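Local coordinates for endoglucanase (Fervidobacterium pennivorans DSM 9078, PDB 6KDD), which probably hydrolyses beta-glucosidic bonds in cellulose or related glucans, at residues Ala182-Val187 with Phe202-Pro207; Ser240-Val245 with Glu284-Ser289; Asn117-Ile122 with Pro159-Val164; Pro61-Ala66 with Thr102-Glu107. All coordinates share one frame; numbering follows the deposited sequence.

Contact 1 of 4, residues Ala182-Val187 with Phe202-Pro207; sequences AHYSAV and FHYYEP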
# COMPACT_ATOMS: atom_id res chain seq x y z
N ALA A 182 -2.73 -7.65 -5.91
CA ALA A 182 -3.69 -6.55 -5.92
C ALA A 182 -3.89 -5.90 -7.30
O ALA A 182 -4.04 -4.69 -7.41
CB ALA A 182 -3.35 -5.49 -4.85
N HIS A 183 -3.90 -6.70 -8.37
CA HIS A 183 -4.24 -6.24 -9.71
C HIS A 183 -5.67 -5.72 -9.75
O HIS A 183 -6.54 -6.29 -9.08
CB HIS A 183 -4.10 -7.41 -10.68
CG HIS A 183 -3.94 -6.98 -12.10
ND1 HIS A 183 -5.00 -6.96 -12.98
CD2 HIS A 183 -2.87 -6.53 -12.77
CE1 HIS A 183 -4.57 -6.53 -14.15
NE2 HIS A 183 -3.27 -6.25 -14.04
N TYR A 184 -5.90 -4.65 -10.53
CA TYR A 184 -7.19 -3.99 -10.63
C TYR A 184 -8.26 -5.02 -11.00
O TYR A 184 -9.39 -4.97 -10.50
CB TYR A 184 -7.15 -2.82 -11.64
CG TYR A 184 -7.32 -3.27 -13.07
CD1 TYR A 184 -8.59 -3.55 -13.58
CD2 TYR A 184 -6.23 -3.51 -13.89
CE1 TYR A 184 -8.78 -4.01 -14.86
CE2 TYR A 184 -6.39 -3.99 -15.19
CZ TYR A 184 -7.67 -4.23 -15.66
OH TYR A 184 -7.85 -4.68 -16.94
N SER A 185 -7.87 -5.99 -11.86
CA SER A 185 -8.80 -6.97 -12.37
C SER A 185 -9.29 -7.91 -11.26
O SER A 185 -10.40 -8.40 -11.35
CB SER A 185 -8.25 -7.71 -13.57
OG SER A 185 -7.24 -8.63 -13.16
N ALA A 186 -8.50 -8.07 -10.19
CA ALA A 186 -8.69 -9.11 -9.19
C ALA A 186 -9.77 -8.76 -8.16
O ALA A 186 -10.19 -9.59 -7.36
CB ALA A 186 -7.37 -9.45 -8.54
N VAL A 187 -10.23 -7.51 -8.24
CA VAL A 187 -11.24 -6.93 -7.37
C VAL A 187 -12.51 -7.78 -7.41
O VAL A 187 -13.06 -8.13 -6.36
CB VAL A 187 -11.36 -5.44 -7.73
CG1 VAL A 187 -12.60 -4.90 -8.44
CG2 VAL A 187 -10.61 -4.48 -6.81
N PHE A 202 -6.57 -1.81 -4.43
CA PHE A 202 -5.85 -2.38 -5.58
C PHE A 202 -4.57 -1.57 -5.79
O PHE A 202 -4.50 -0.40 -5.39
CB PHE A 202 -6.69 -2.45 -6.88
CG PHE A 202 -6.95 -1.18 -7.64
CD1 PHE A 202 -7.83 -0.23 -7.15
CD2 PHE A 202 -6.33 -0.94 -8.88
CE1 PHE A 202 -8.05 0.97 -7.81
CE2 PHE A 202 -6.58 0.24 -9.57
CZ PHE A 202 -7.42 1.21 -9.02
N HIS A 203 -3.58 -2.20 -6.45
CA HIS A 203 -2.39 -1.47 -6.87
C HIS A 203 -2.37 -1.36 -8.39
O HIS A 203 -2.80 -2.27 -9.08
CB HIS A 203 -1.16 -2.21 -6.37
CG HIS A 203 -1.07 -2.31 -4.88
ND1 HIS A 203 -0.07 -2.99 -4.27
CD2 HIS A 203 -1.90 -1.87 -3.90
CE1 HIS A 203 -0.25 -2.95 -2.96
NE2 HIS A 203 -1.36 -2.24 -2.70
N TYR A 204 -1.86 -0.25 -8.93
CA TYR A 204 -1.95 -0.07 -10.37
C TYR A 204 -0.57 0.21 -10.97
O TYR A 204 0.06 1.22 -10.63
CB TYR A 204 -2.96 1.02 -10.73
CG TYR A 204 -3.27 1.04 -12.21
CD1 TYR A 204 -4.13 0.10 -12.77
CD2 TYR A 204 -2.71 1.99 -13.04
CE1 TYR A 204 -4.45 0.12 -14.14
CE2 TYR A 204 -3.04 2.04 -14.40
CZ TYR A 204 -3.91 1.11 -14.95
OH TYR A 204 -4.19 1.14 -16.30
N TYR A 205 -0.12 -0.70 -11.84
CA TYR A 205 1.15 -0.54 -12.54
C TYR A 205 1.00 -0.78 -14.06
O TYR A 205 1.99 -1.05 -14.72
CB TYR A 205 2.22 -1.44 -11.91
CG TYR A 205 2.62 -1.09 -10.49
CD1 TYR A 205 3.45 0.00 -10.23
CD2 TYR A 205 2.18 -1.84 -9.40
CE1 TYR A 205 3.87 0.32 -8.94
CE2 TYR A 205 2.52 -1.48 -8.10
CZ TYR A 205 3.38 -0.41 -7.87
OH TYR A 205 3.80 -0.12 -6.59
N GLU A 206 -0.19 -0.56 -14.65
CA GLU A 206 -0.38 -0.81 -16.09
C GLU A 206 -0.01 0.42 -16.91
O GLU A 206 -0.33 1.52 -16.53
CB GLU A 206 -1.84 -1.16 -16.40
CG GLU A 206 -2.28 -2.49 -15.84
CD GLU A 206 -1.30 -3.63 -16.11
OE1 GLU A 206 -0.82 -3.73 -17.25
OE2 GLU A 206 -0.99 -4.38 -15.17
N PRO A 207 0.65 0.31 -18.09
CA PRO A 207 1.16 -0.96 -18.61
C PRO A 207 2.41 -1.40 -17.83
O PRO A 207 3.32 -0.60 -17.62
CB PRO A 207 1.63 -0.60 -20.04
CG PRO A 207 1.04 0.77 -20.35
CD PRO A 207 0.89 1.44 -19.00
O HOH W 1 -3.66 -3.09 -11.41
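Ala-182 and Phe-202 bring the two backbones together, with CA atoms 4.7 Å apart, where residues 182-187 pass the end of barrel strand 198-204. His-203 N gives a nearly straight hydrogen bond to Ala-182 O (2.7 Å, 164° at the hydrogen). A water extends the join, accepting from Tyr-184 N and donating to His-203 O.

The methyl of Ala-182 sits over one face of the His-203 imidazole as a CH-pi contact, with CB 4.0 Å from the ring centroid. Tyr-184 CB presses on Phe-202 CD2 at 3.4 Å. The Tyr-184 ring starts from between its backbone N and carbonyl carbon (chi1 82°) and runs beside Tyr-204, pointing the same way. Its CD2 reaches the edge of that ring, 4.1 Å from Tyr-204 CE1.

His-183 meets Glu-206 at about a right angle. Its NE2 donates to Glu-206 OE2 (3.2 Å), from above the carboxylate plane. On the other side of the imidazole, ND1 accepts from Ser-185 N and also bonds Ser-185 OG.

Outside the segments, His-203 ND1 bonds Glu-144, and the His-203 side chain lies about 4 Å from a bound Tris molecule. This end of the barrel is where family 5 enzymes carry their active site. Bonds at both nitrogens restrain the turn of the His-183 ring. The pattern is consistent with a proton on NE2 and a lone pair on ND1.

Contact 2 of 4, residues Ser240-Val245 with Glu284-Ser289; sequences SHFKYV and EEFGFS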
# COMPACT_ATOMS: atom_id res chain seq x y z
N SER A 240 -10.73 2.57 -18.40
CA SER A 240 -11.40 1.27 -18.41
C SER A 240 -11.05 0.47 -17.17
O SER A 240 -11.92 -0.16 -16.57
CB SER A 240 -11.08 0.43 -19.63
OG SER A 240 -11.20 1.20 -20.81
N HIS A 241 -9.76 0.42 -16.83
CA HIS A 241 -9.40 -0.36 -15.65
C HIS A 241 -10.07 0.23 -14.41
O HIS A 241 -10.55 -0.49 -13.54
CB HIS A 241 -7.87 -0.42 -15.53
CG HIS A 241 -7.21 -0.95 -16.76
ND1 HIS A 241 -5.90 -0.66 -17.09
CD2 HIS A 241 -7.69 -1.73 -17.75
CE1 HIS A 241 -5.59 -1.28 -18.21
NE2 HIS A 241 -6.67 -1.93 -18.64
N PHE A 242 -10.11 1.57 -14.32
CA PHE A 242 -10.59 2.18 -13.08
C PHE A 242 -12.12 2.15 -13.03
O PHE A 242 -12.69 2.10 -11.95
CB PHE A 242 -10.07 3.61 -12.98
CG PHE A 242 -8.67 3.71 -12.42
CD1 PHE A 242 -7.70 2.76 -12.75
CD2 PHE A 242 -8.35 4.71 -11.51
CE1 PHE A 242 -6.42 2.85 -12.21
CE2 PHE A 242 -7.07 4.78 -10.96
CZ PHE A 242 -6.11 3.86 -11.32
N LYS A 243 -12.76 2.23 -14.20
CA LYS A 243 -14.22 2.14 -14.27
C LYS A 243 -14.65 0.75 -13.84
O LYS A 243 -15.64 0.60 -13.13
CB LYS A 243 -14.76 2.54 -15.65
CG LYS A 243 -16.27 2.78 -15.69
CD LYS A 243 -16.77 3.34 -17.01
CE LYS A 243 -17.27 2.25 -17.93
NZ LYS A 243 -18.44 1.54 -17.34
N TYR A 244 -13.85 -0.26 -14.21
CA TYR A 244 -14.07 -1.65 -13.84
C TYR A 244 -14.06 -1.82 -12.32
O TYR A 244 -14.81 -2.64 -11.76
CB TYR A 244 -13.00 -2.49 -14.53
CG TYR A 244 -12.91 -3.95 -14.17
CD1 TYR A 244 -12.27 -4.37 -13.01
CD2 TYR A 244 -13.40 -4.92 -15.03
CE1 TYR A 244 -12.14 -5.72 -12.71
CE2 TYR A 244 -13.28 -6.28 -14.75
CZ TYR A 244 -12.65 -6.67 -13.58
OH TYR A 244 -12.57 -8.00 -13.28
N VAL A 245 -13.14 -1.11 -11.64
CA VAL A 245 -13.05 -1.22 -10.18
C VAL A 245 -14.22 -0.47 -9.56
O VAL A 245 -14.87 -0.96 -8.66
CB VAL A 245 -11.69 -0.71 -9.64
CG1 VAL A 245 -11.61 -0.90 -8.12
CG2 VAL A 245 -10.55 -1.49 -10.28
N GLU A 284 -8.84 10.22 -8.60
CA GLU A 284 -9.66 11.33 -8.12
C GLU A 284 -11.03 11.36 -8.80
O GLU A 284 -12.05 11.51 -8.12
CB GLU A 284 -8.91 12.66 -8.27
CG GLU A 284 -7.78 12.75 -7.27
CD GLU A 284 -7.08 14.08 -7.10
OE1 GLU A 284 -6.95 14.82 -8.11
OE2 GLU A 284 -6.63 14.35 -5.95
N GLU A 285 -11.05 11.12 -10.12
CA GLU A 285 -12.27 11.09 -10.89
C GLU A 285 -13.22 10.07 -10.31
O GLU A 285 -14.40 10.37 -10.19
CB GLU A 285 -12.00 10.84 -12.38
CG GLU A 285 -13.25 10.72 -13.25
CD GLU A 285 -12.89 10.61 -14.72
OE1 GLU A 285 -12.26 11.55 -15.23
OE2 GLU A 285 -13.18 9.56 -15.35
N PHE A 286 -12.73 8.88 -9.93
CA PHE A 286 -13.61 7.81 -9.48
C PHE A 286 -13.71 7.75 -7.95
O PHE A 286 -14.24 6.79 -7.40
CB PHE A 286 -13.22 6.43 -10.02
CG PHE A 286 -13.42 6.23 -11.51
CD1 PHE A 286 -14.66 5.88 -12.03
CD2 PHE A 286 -12.37 6.41 -12.41
CE1 PHE A 286 -14.85 5.69 -13.40
CE2 PHE A 286 -12.56 6.21 -13.78
CZ PHE A 286 -13.80 5.87 -14.27
N GLY A 287 -13.16 8.75 -7.27
CA GLY A 287 -13.37 8.80 -5.83
C GLY A 287 -12.50 7.81 -5.06
O GLY A 287 -12.85 7.39 -3.96
N PHE A 288 -11.35 7.44 -5.64
CA PHE A 288 -10.48 6.47 -4.99
C PHE A 288 -9.45 7.25 -4.21
O PHE A 288 -8.93 8.22 -4.75
CB PHE A 288 -9.66 5.70 -6.04
CG PHE A 288 -10.45 4.75 -6.91
CD1 PHE A 288 -11.79 4.50 -6.65
CD2 PHE A 288 -9.84 4.14 -8.01
CE1 PHE A 288 -12.50 3.62 -7.45
CE2 PHE A 288 -10.57 3.28 -8.82
CZ PHE A 288 -11.89 3.03 -8.53
N SER A 289 -9.16 6.87 -2.95
CA SER A 289 -8.01 7.47 -2.28
C SER A 289 -6.76 6.85 -2.91
O SER A 289 -6.84 5.81 -3.57
CB SER A 289 -8.00 7.22 -0.78
OG SER A 289 -8.16 5.82 -0.54
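Phe-242 on helix 232-252 packs against Phe-286 and Phe-288, at the point where helix 269-285 ends and the chain turns into barrel strand 289-292. These are two neighbouring outer helices of the TIM barrel. The turn is a Schellman motif with Gly-287 at C-prime, and it sets a phenylalanine on each side of that glycine.

The buried part is tightly packed. The rings of Phe-242 and Phe-288 meet obliquely, planes 36° apart and centroids 5.6 Å apart. Phe-242 CD2 comes within 3.8 Å of Phe-288 CE2. Phe-288 CZ also reaches Phe-242 O (3.6 Å) and Val-245 CB (3.9 Å). Ile-256 of strand 256-261 touches both Val-245 and Phe-288, which places the cluster between helices and barrel.

The other part faces solvent. Phe-286, partly exposed, lays one ring face over the backbone between Phe-242 and Lys-243, with Phe-242 O above its centre. Its CD2 touches Phe-242 CB at 3.7 Å, and its CZ touches Lys-243 CB at the same distance. Only the base of the exposed lysine chain takes part; its amine pairs with Asp-247 on its own helix. Nearby, a salt bridge from Glu-285 to Arg-239 links the two helices.

Between the segments the contact is ring and methyl packing, partly against backbone. Its hold therefore depends on shape, and on the burial of Phe-242, Phe-288 and Val-245.

Contact 3 of 4, residues Asn117-Ile122 with Pro159-Val164; sequences NVLVEI and PKVLKV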
# COMPACT_ATOMS: atom_id res chain seq x y z
N ASN A 117 -1.75 -19.08 9.99
CA ASN A 117 -2.06 -18.84 11.39
C ASN A 117 -0.98 -17.97 12.03
O ASN A 117 -1.18 -17.37 13.09
CB ASN A 117 -2.45 -20.12 12.16
CG ASN A 117 -1.39 -21.21 12.16
OD1 ASN A 117 -0.21 -20.95 12.38
ND2 ASN A 117 -1.82 -22.45 11.96
N VAL A 118 0.19 -17.90 11.38
CA VAL A 118 1.22 -16.97 11.81
C VAL A 118 0.78 -15.53 11.52
O VAL A 118 0.92 -14.67 12.39
CB VAL A 118 2.58 -17.26 11.17
CG1 VAL A 118 3.64 -16.21 11.53
CG2 VAL A 118 3.08 -18.65 11.49
N LEU A 119 0.27 -15.29 10.29
CA LEU A 119 -0.33 -14.00 9.97
C LEU A 119 -1.41 -13.66 11.01
O LEU A 119 -1.53 -12.51 11.41
CB LEU A 119 -0.93 -13.95 8.55
CG LEU A 119 -1.44 -12.56 8.09
CD1 LEU A 119 -0.31 -11.54 8.02
CD2 LEU A 119 -2.21 -12.62 6.77
N VAL A 120 -2.22 -14.65 11.41
CA VAL A 120 -3.30 -14.40 12.34
C VAL A 120 -2.72 -13.87 13.66
O VAL A 120 -3.24 -12.89 14.20
CB VAL A 120 -4.23 -15.63 12.54
CG1 VAL A 120 -5.09 -15.48 13.80
CG2 VAL A 120 -5.16 -15.81 11.35
N GLU A 121 -1.63 -14.49 14.12
CA GLU A 121 -1.02 -14.18 15.40
C GLU A 121 -0.25 -12.87 15.36
O GLU A 121 -0.20 -12.13 16.36
CB GLU A 121 -0.11 -15.32 15.86
CG GLU A 121 -0.87 -16.53 16.39
CD GLU A 121 -2.00 -16.24 17.37
OE1 GLU A 121 -1.78 -15.48 18.35
OE2 GLU A 121 -3.13 -16.71 17.14
N ILE A 122 0.38 -12.59 14.21
CA ILE A 122 1.04 -11.30 14.03
C ILE A 122 0.01 -10.22 14.25
O ILE A 122 0.23 -9.30 15.04
CB ILE A 122 1.76 -11.22 12.65
CG1 ILE A 122 3.03 -12.06 12.68
CG2 ILE A 122 2.10 -9.76 12.31
CD1 ILE A 122 3.72 -12.29 11.32
N PRO A 159 -10.77 -13.12 6.40
CA PRO A 159 -11.82 -13.00 7.43
C PRO A 159 -11.38 -13.49 8.81
O PRO A 159 -11.80 -12.93 9.83
CB PRO A 159 -13.02 -13.78 6.85
CG PRO A 159 -12.74 -13.76 5.34
CD PRO A 159 -11.23 -13.93 5.26
N LYS A 160 -10.48 -14.47 8.83
CA LYS A 160 -9.92 -15.01 10.06
C LYS A 160 -9.07 -13.99 10.79
O LYS A 160 -9.22 -13.80 12.01
CB LYS A 160 -9.10 -16.26 9.75
CG LYS A 160 -9.95 -17.46 9.35
CD LYS A 160 -9.25 -18.74 8.87
CE LYS A 160 -10.25 -19.60 8.11
NZ LYS A 160 -9.74 -20.96 7.79
N VAL A 161 -8.12 -13.38 10.06
CA VAL A 161 -7.35 -12.28 10.60
C VAL A 161 -8.29 -11.16 11.06
O VAL A 161 -8.14 -10.65 12.18
CB VAL A 161 -6.29 -11.79 9.58
CG1 VAL A 161 -5.56 -10.55 10.07
CG2 VAL A 161 -5.27 -12.88 9.30
N LEU A 162 -9.28 -10.81 10.27
CA LEU A 162 -10.15 -9.68 10.60
C LEU A 162 -10.89 -9.96 11.90
O LEU A 162 -11.01 -9.08 12.76
CB LEU A 162 -11.14 -9.44 9.46
CG LEU A 162 -12.17 -8.34 9.71
CD1 LEU A 162 -11.51 -6.97 9.93
CD2 LEU A 162 -13.16 -8.28 8.56
N LYS A 163 -11.39 -11.20 12.02
CA LYS A 163 -12.08 -11.62 13.23
C LYS A 163 -11.22 -11.27 14.44
O LYS A 163 -11.71 -10.60 15.36
CB LYS A 163 -12.41 -13.12 13.20
CG LYS A 163 -13.27 -13.60 14.36
CD LYS A 163 -14.65 -12.93 14.46
CE LYS A 163 -15.60 -13.63 15.41
NZ LYS A 163 -15.12 -13.61 16.82
N VAL A 164 -9.95 -11.69 14.42
CA VAL A 164 -9.10 -11.43 15.58
C VAL A 164 -8.77 -9.95 15.76
O VAL A 164 -8.72 -9.49 16.90
CB VAL A 164 -7.91 -12.38 15.77
CG1 VAL A 164 -8.22 -13.78 15.28
CG2 VAL A 164 -6.58 -11.87 15.25
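Val-120 and Val-161 stand at the centre of a helix pair in the outer layer of a TIM barrel. Helices 112-129 and 151-168 follow successive strands of the barrel. The segments run nearly parallel, as neighbouring helices in this fold do, with a signed crossing angle of -24° and axes 9.0 Å apart. The CA atoms of Val-120 and Val-161 come within 4.9 Å.

Apolar contact carries the joint. In Val-120, CG2 faces Val-161 and CG1 faces Val-164. The CG2 slides past Val-161 CG2 at 3.6 Å, the two side chains running in opposite directions. The CG1 is anti to the backbone N (chi1 164°) and points to Val-164 CG1, 3.9 Å away. Deeper in, Leu-119 crosses Val-161 at about a right angle and sets CD2 4.0 Å from Val-161 CG2. Beyond the segments, Val-161 also touches Trp-123 and Ile-141, which continue the apolar layer.

Charged groups lie at the solvent side. Lys-160 brings only the base of its side chain to the contact, its CB 4.3 Å from Val-120 CG2, and the extended chain leads the amine away. Glu-121 forms a salt bridge with Arg-124 on its own helix instead of reaching across.

One contact joins side chain to backbone. Val-164 has a chi1 of -32°, away from a staggered position, and its CG2 rests 3.6 Å from Val-120 O.

Contact 4 of 4, residues Pro61-Ala66 with Thr102-Glu107; sequences PIRWSA and THHFEE. With GOL (glycerol), chain D.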
# COMPACT_ATOMS: atom_id res chain seq x y z
N PRO A 61 4.79 0.06 4.67
CA PRO A 61 5.05 -1.37 4.54
C PRO A 61 5.97 -1.90 5.63
O PRO A 61 7.02 -1.30 5.93
CB PRO A 61 5.82 -1.47 3.22
CG PRO A 61 5.35 -0.21 2.44
CD PRO A 61 5.24 0.85 3.53
N ILE A 62 5.60 -3.08 6.18
CA ILE A 62 6.35 -3.59 7.32
C ILE A 62 6.39 -5.12 7.22
O ILE A 62 5.33 -5.77 7.22
CB ILE A 62 5.65 -3.19 8.64
CG1 ILE A 62 5.58 -1.68 8.88
CG2 ILE A 62 6.33 -3.85 9.84
CD1 ILE A 62 4.69 -1.39 10.10
N ARG A 63 7.62 -5.64 7.28
CA ARG A 63 7.91 -7.07 7.21
C ARG A 63 8.00 -7.63 8.63
O ARG A 63 9.08 -7.97 9.12
CB ARG A 63 9.22 -7.31 6.45
CG ARG A 63 9.37 -8.79 6.07
CD ARG A 63 10.77 -9.06 5.62
NE ARG A 63 10.99 -8.48 4.29
CZ ARG A 63 11.66 -9.07 3.31
NH1 ARG A 63 12.14 -10.30 3.48
NH2 ARG A 63 11.85 -8.43 2.16
N TRP A 64 6.84 -7.74 9.28
CA TRP A 64 6.81 -8.17 10.67
C TRP A 64 7.37 -9.59 10.77
O TRP A 64 8.06 -9.92 11.74
CB TRP A 64 5.37 -8.17 11.17
CG TRP A 64 4.71 -6.84 11.28
CD1 TRP A 64 3.85 -6.27 10.38
CD2 TRP A 64 4.81 -5.94 12.39
NE1 TRP A 64 3.41 -5.07 10.86
CE2 TRP A 64 3.98 -4.84 12.08
CE3 TRP A 64 5.52 -5.97 13.60
CZ2 TRP A 64 3.82 -3.75 12.95
CZ3 TRP A 64 5.35 -4.90 14.47
CH2 TRP A 64 4.51 -3.82 14.14
N SER A 65 7.13 -10.39 9.72
CA SER A 65 7.48 -11.80 9.71
C SER A 65 9.00 -11.97 9.83
O SER A 65 9.49 -13.04 10.17
CB SER A 65 6.93 -12.48 8.46
OG SER A 65 7.66 -11.99 7.35
N ALA A 66 9.77 -10.91 9.65
CA ALA A 66 11.20 -11.04 9.84
C ALA A 66 11.63 -10.79 11.28
O ALA A 66 12.83 -10.80 11.56
CB ALA A 66 11.94 -10.08 8.96
N THR A 102 1.13 -5.75 6.89
CA THR A 102 2.17 -6.76 6.84
C THR A 102 2.55 -6.93 5.36
O THR A 102 1.68 -6.89 4.49
CB THR A 102 1.69 -8.08 7.48
OG1 THR A 102 1.44 -7.80 8.86
CG2 THR A 102 2.69 -9.21 7.36
N HIS A 103 3.84 -7.11 5.08
CA HIS A 103 4.35 -7.01 3.72
C HIS A 103 5.53 -7.98 3.58
O HIS A 103 6.34 -8.10 4.49
CB HIS A 103 4.87 -5.56 3.58
CG HIS A 103 4.85 -4.93 2.22
ND1 HIS A 103 5.77 -5.26 1.22
CD2 HIS A 103 4.14 -3.89 1.74
CE1 HIS A 103 5.61 -4.45 0.18
NE2 HIS A 103 4.61 -3.62 0.47
N HIS A 104 5.68 -8.59 2.40
CA HIS A 104 6.82 -9.46 2.10
C HIS A 104 6.94 -10.61 3.12
O HIS A 104 8.06 -10.91 3.58
CB HIS A 104 8.15 -8.71 1.91
CG HIS A 104 8.15 -7.85 0.68
ND1 HIS A 104 8.84 -6.63 0.59
CD2 HIS A 104 7.48 -7.98 -0.49
CE1 HIS A 104 8.63 -6.09 -0.61
NE2 HIS A 104 7.78 -6.89 -1.27
N PHE A 105 5.81 -11.27 3.40
CA PHE A 105 5.82 -12.47 4.25
C PHE A 105 6.07 -13.66 3.31
O PHE A 105 5.12 -14.25 2.82
CB PHE A 105 4.48 -12.61 4.99
CG PHE A 105 4.46 -13.68 6.07
CD1 PHE A 105 5.50 -14.59 6.19
CD2 PHE A 105 3.40 -13.76 6.97
CE1 PHE A 105 5.50 -15.56 7.19
CE2 PHE A 105 3.38 -14.73 7.97
CZ PHE A 105 4.43 -15.63 8.06
N GLU A 106 7.35 -13.95 3.04
CA GLU A 106 7.72 -14.80 1.92
C GLU A 106 7.13 -16.21 2.09
O GLU A 106 6.64 -16.77 1.13
CB GLU A 106 9.24 -14.92 1.84
CG GLU A 106 9.92 -13.63 1.37
CD GLU A 106 11.43 -13.72 1.22
OE1 GLU A 106 11.96 -14.86 1.17
OE2 GLU A 106 12.08 -12.64 1.15
N GLU A 107 7.17 -16.79 3.30
CA GLU A 107 6.67 -18.16 3.53
C GLU A 107 5.17 -18.25 3.25
O GLU A 107 4.68 -19.31 2.84
CB GLU A 107 6.92 -18.61 4.98
CG GLU A 107 8.38 -18.58 5.36
CD GLU A 107 8.96 -17.22 5.76
OE1 GLU A 107 8.23 -16.20 5.72
OE2 GLU A 107 10.17 -17.19 6.07
C1 GOL D . 10.97 -13.55 5.69
O1 GOL D . 9.72 -13.57 6.40
C2 GOL D . 12.06 -12.83 6.46
O2 GOL D . 12.76 -11.87 5.67
C3 GOL D . 13.11 -13.71 7.07
O3 GOL D . 14.23 -12.89 7.41
O HOH W 2 13.37 -10.22 0.43
O HOH W 3 6.00 -9.91 6.87
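The loops that follow barrel strands 57-60 and 97-101 meet here, Ile-62 beside Thr-102 and Arg-63 beside His-103. His-103 N gives a weak hydrogen bond to Ile-62 O (2.9 Å). Pro-61 CB lies over one face of the His-103 ring, 3.7 Å from its centroid. Trp-64 crosses Thr-102 at about a right angle, with CD1 3.2 Å from Thr-102 OG1, while its NE1 bonds Asn-101 O.

These loops lie at the C-terminal end of the parallel barrel, the side of the active site in family 5. Phe-105 centres an inverse gamma turn and occupies the N-cap position of helix 106-110. One face of its ring receives Ser-65 CB, 3.6 Å from the centroid.

Arg-63 lays a face of its guanidinium over His-104 CB, and its NE bonds Glu-31 O. A bend at chi3 (-73°) turns the guanidinium toward Glu-106 and a bound glycerol. NH1 forms a salt bridge to Glu-106 OE2 whose hydrogen bond is weak (3.3 Å). A water accepts from Arg-63 NH2 and donates to Glu-106 OE2. Another donates to His-103 O and bonds Ser-65 OG. The glycerol, probably from the crystallisation liquor, accepts from Arg-63 NH1 through O2 (2.8 Å). Its O1 bonds Ser-65 OG (2.8 Å) and donates to Glu-107 OE1.

All four contacts belong to one TIM barrel. Contacts 1, 2 and 4 are buried, contact 3 only partly. Contacts 1 and 4 lie at the end that carries the active site in family 5. Contact 1 sets a loop against a strand end, with a His-carboxylate hydrogen bond; contact 4 joins two loops and has a salt bridge. Contacts 2 and 3 involve outer helices and are mainly apolar, aromatic in contact 2 and aliphatic in contact 3. Contacts 1 and 2 touch: Tyr-204 OH and His-241 ND1 form a probable hydrogen bond (2.6 Å), and Phe-202 packs on Phe-288. Contacts 3 and 4 touch through Val-118 and Phe-105; helices 106-110 and 112-129 follow each other. Contacts 1 and 4 do not touch.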